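Local coordinates for protein putative tagatose-6-phosphate ketose/aldose isomerase (Escherichia coli, PDB 3C3J) that is a putative member of the SIS-domain family, with two SIS domains in each chain of a two-chain assembly, at residues Lys225-Leu230 / Gln347-Met352. Sequence-based numbering, arbitrary orientation.
Sequences KRIVYL and QTFALM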
ATOM      1  N   LYS A 225      22.914  -5.157  -1.315  1.00 19.81           N
ATOM      2  CA  LYS A 225      22.005  -6.249  -1.646  1.00 19.55           C
ATOM      3  C   LYS A 225      20.529  -5.870  -1.429  1.00 18.40           C
ATOM      4  O   LYS A 225      19.618  -6.587  -1.865  1.00 17.53           O
ATOM      5  CB  LYS A 225      22.280  -7.429  -0.725  1.00 20.89           C
ATOM      6  CG  LYS A 225      23.694  -7.999  -0.849  1.00 23.14           C
ATOM      7  CD  LYS A 225      23.828  -8.903  -2.042  1.00 27.70           C
ATOM      8  CE  LYS A 225      25.101  -9.780  -1.925  1.00 29.78           C
ATOM      9  NZ  LYS A 225      25.118 -10.587  -0.660  1.00 33.73           N
ATOM     10  N   ARG A 226      20.303  -4.788  -0.705  1.00 16.96           N
ATOM     11  CA  ARG A 226      18.940  -4.304  -0.442  1.00 16.64           C
ATOM     12  C   ARG A 226      18.932  -2.812  -0.612  1.00 16.02           C
ATOM     13  O   ARG A 226      19.892  -2.126  -0.236  1.00 15.30           O
ATOM     14  CB  ARG A 226      18.483  -4.648   0.970  1.00 15.94           C
ATOM     15  CG  ARG A 226      18.521  -6.145   1.277  1.00 15.54           C
ATOM     16  CD  ARG A 226      18.085  -6.454   2.693  1.00 15.92           C
ATOM     17  NE  ARG A 226      17.922  -7.895   2.904  1.00 14.65           N
ATOM     18  CZ  ARG A 226      17.537  -8.459   4.055  1.00 16.55           C
ATOM     19  NH1 ARG A 226      17.422  -9.775   4.135  1.00 17.03           N
ATOM     20  NH2 ARG A 226      17.265  -7.715   5.118  1.00 17.12           N
ATOM     21  N   ILE A 227      17.846  -2.320  -1.189  1.00 15.20           N
ATOM     22  CA  ILE A 227      17.597  -0.902  -1.234  1.00 16.56           C
ATOM     23  C   ILE A 227      16.219  -0.612  -0.662  1.00 15.70           C
ATOM     24  O   ILE A 227      15.264  -1.344  -0.925  1.00 15.07           O
ATOM     25  CB  ILE A 227      17.760  -0.313  -2.664  1.00 15.97           C
ATOM     26  CG1 ILE A 227      17.558   1.202  -2.636  1.00 16.81           C
ATOM     27  CG2 ILE A 227      16.833  -0.964  -3.658  1.00 19.45           C
ATOM     28  CD1 ILE A 227      18.087   1.907  -3.867  1.00 18.85           C
ATOM     29  N   VAL A 228      16.144   0.435   0.151  1.00 14.82           N
ATOM     30  CA  VAL A 228      14.895   0.881   0.722  1.00 15.24           C
ATOM     31  C   VAL A 228      14.719   2.350   0.401  1.00 14.78           C
ATOM     32  O   VAL A 228      15.598   3.172   0.717  1.00 15.18           O
ATOM     33  CB  VAL A 228      14.821   0.742   2.259  1.00 15.33           C
ATOM     34  CG1 VAL A 228      13.342   1.086   2.732  1.00 15.62           C
ATOM     35  CG2 VAL A 228      15.265  -0.626   2.698  1.00 17.31           C
ATOM     36  N   TYR A 229      13.579   2.674  -0.211  1.00 13.53           N
ATOM     37  CA  TYR A 229      13.184   4.075  -0.391  1.00 13.32           C
ATOM     38  C   TYR A 229      12.106   4.454   0.597  1.00 12.64           C
ATOM     39  O   TYR A 229      11.132   3.703   0.769  1.00 11.82           O
ATOM     40  CB  TYR A 229      12.668   4.315  -1.819  1.00 13.61           C
ATOM     41  CG  TYR A 229      13.728   4.295  -2.902  1.00 12.96           C
ATOM     42  CD1 TYR A 229      14.444   5.449  -3.230  1.00 13.77           C
ATOM     43  CD2 TYR A 229      13.949   3.152  -3.658  1.00 13.36           C
ATOM     44  CE1 TYR A 229      15.389   5.451  -4.258  1.00 13.51           C
ATOM     45  CE2 TYR A 229      14.879   3.134  -4.678  1.00 12.90           C
ATOM     46  CZ  TYR A 229      15.600   4.292  -4.979  1.00 13.01           C
ATOM     47  OH  TYR A 229      16.514   4.275  -6.001  1.00 14.18           O
ATOM     48  N   LEU A 230      12.246   5.633   1.204  1.00 12.76           N
ATOM     49  CA  LEU A 230      11.300   6.144   2.215  1.00 12.86           C
ATOM     50  C   LEU A 230      10.783   7.525   1.842  1.00 12.72           C
ATOM     51  O   LEU A 230      11.544   8.400   1.407  1.00 13.40           O
ATOM     52  CB  LEU A 230      11.953   6.203   3.607  1.00 12.64           C
ATOM     53  CG  LEU A 230      12.590   4.932   4.184  1.00 13.12           C
ATOM     54  CD1 LEU A 230      13.330   5.179   5.513  1.00 15.13           C
ATOM     55  CD2 LEU A 230      11.523   3.846   4.357  1.00 11.25           C
ATOM     56  N   GLN A 347      15.130   6.781 -11.183  1.00 12.99           N
ATOM     57  CA  GLN A 347      15.132   6.190 -12.532  1.00 13.54           C
ATOM     58  C   GLN A 347      16.555   5.984 -13.043  1.00 13.37           C
ATOM     59  O   GLN A 347      16.908   4.914 -13.567  1.00 12.75           O
ATOM     60  CB  GLN A 347      14.369   7.069 -13.513  1.00 13.86           C
ATOM     61  CG  GLN A 347      12.869   7.197 -13.273  1.00 12.27           C
ATOM     62  CD  GLN A 347      12.268   8.320 -14.124  1.00 14.19           C
ATOM     63  OE1 GLN A 347      13.000   9.195 -14.600  1.00 15.03           O
ATOM     64  NE2 GLN A 347      10.948   8.326 -14.281  1.00 12.03           N
ATOM     65  N   THR A 348      17.352   7.025 -12.901  1.00 13.77           N
ATOM     66  CA  THR A 348      18.716   7.014 -13.417  1.00 14.97           C
ATOM     67  C   THR A 348      19.543   6.059 -12.575  1.00 14.40           C
ATOM     68  O   THR A 348      20.317   5.305 -13.129  1.00 14.94           O
ATOM     69  CB  THR A 348      19.314   8.439 -13.497  1.00 15.15           C
ATOM     70  OG1 THR A 348      19.340   9.031 -12.191  1.00 19.78           O
ATOM     71  CG2 THR A 348      18.465   9.319 -14.409  1.00 16.22           C
ATOM     72  N   PHE A 349      19.342   6.018 -11.259  1.00 14.38           N
ATOM     73  CA  PHE A 349      20.005   4.987 -10.433  1.00 14.25           C
ATOM     74  C   PHE A 349      19.737   3.554 -10.917  1.00 14.28           C
ATOM     75  O   PHE A 349      20.664   2.756 -11.122  1.00 14.27           O
ATOM     76  CB  PHE A 349      19.591   5.112  -8.967  1.00 14.28           C
ATOM     77  CG  PHE A 349      20.215   4.087  -8.081  1.00 14.29           C
ATOM     78  CD1 PHE A 349      21.588   4.070  -7.891  1.00 15.60           C
ATOM     79  CD2 PHE A 349      19.450   3.148  -7.417  1.00 14.47           C
ATOM     80  CE1 PHE A 349      22.182   3.129  -7.056  1.00 14.70           C
ATOM     81  CE2 PHE A 349      20.055   2.216  -6.592  1.00 14.94           C
ATOM     82  CZ  PHE A 349      21.425   2.221  -6.416  1.00 15.24           C
ATOM     83  N   ALA A 350      18.458   3.221 -11.098  1.00 13.91           N
ATOM     84  CA  ALA A 350      18.074   1.894 -11.538  1.00 14.72           C
ATOM     85  C   ALA A 350      18.675   1.520 -12.907  1.00 15.06           C
ATOM     86  O   ALA A 350      19.160   0.397 -13.095  1.00 15.48           O
ATOM     87  CB  ALA A 350      16.516   1.775 -11.540  1.00 14.33           C
ATOM     88  N   LEU A 351      18.658   2.463 -13.846  1.00 15.53           N
ATOM     89  CA  LEU A 351      19.209   2.237 -15.184  1.00 16.02           C
ATOM     90  C   LEU A 351      20.704   1.872 -15.093  1.00 16.16           C
ATOM     91  O   LEU A 351      21.147   0.903 -15.727  1.00 15.44           O
ATOM     92  CB  LEU A 351      18.993   3.475 -16.052  1.00 16.55           C
ATOM     93  CG  LEU A 351      19.661   3.512 -17.435  1.00 16.41           C
ATOM     94  CD1 LEU A 351      19.117   2.444 -18.392  1.00 17.51           C
ATOM     95  CD2 LEU A 351      19.619   4.905 -18.019  1.00 15.89           C
HETATM   96  N   MSE A 352      21.462   2.620 -14.280  1.00 16.61           N
HETATM   97  CA  MSE A 352      22.912   2.421 -14.153  1.00 18.05           C
HETATM   98  C   MSE A 352      23.299   1.204 -13.311  1.00 18.13           C
HETATM   99  O   MSE A 352      24.318   0.558 -13.585  1.00 17.54           O
HETATM  100  CB  MSE A 352      23.589   3.694 -13.639  1.00 19.11           C
HETATM  101  CG  MSE A 352      23.341   4.927 -14.504  1.00 21.21           C
HETATM  102 SE   MSE A 352      23.573   4.665 -16.496  1.00 33.33          SE
HETATM  103  CE  MSE A 352      22.455   3.147 -16.930  1.00 34.69           C
TER
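The phenyl ring of Phe349 meets Ile227 and Tyr229 along its CD2-CE2 bond, both arriving obliquely. The ring of Phe219 also meets it, the two planes at about 45°. The contact belongs to the second SIS domain, an alpha/beta fold with a parallel five-stranded sheet of order 2-1-3-4-5, and joins strand 226-231 to the long helix 335-356 that packs against that sheet. The two backbones stay well apart, Ile227 CA and Ala350 CA being 10.7 Å from each other, and three buried side chains bridge the gap. Phe349 holds CG anti to its own N (chi1 179°), which extends the ring from the helix toward the strand. Ile227 answers from the opposite direction: its chain is extended through both torsions (chi1 -177°, with CD1 likewise anti to CA), and CD1 ends 3.4 Å from Phe349 CE2. Tyr229 slants across toward the same phenyl, bringing its hydroxyl rather than its ring against it. Helix 235-249 flanks the junction, with Val246 against Ile227, Ala239 and Ser242 against Tyr229, and Leu249 against Ala350. The tyrosine ring also meets that of Phe281, the two planes inclined to each other. No hydrogen bond links strand to helix, and only 92 Å² is buried between them; the polar atom at the interface, Tyr229 OH, sits 3.4 Å from Phe349 CD2.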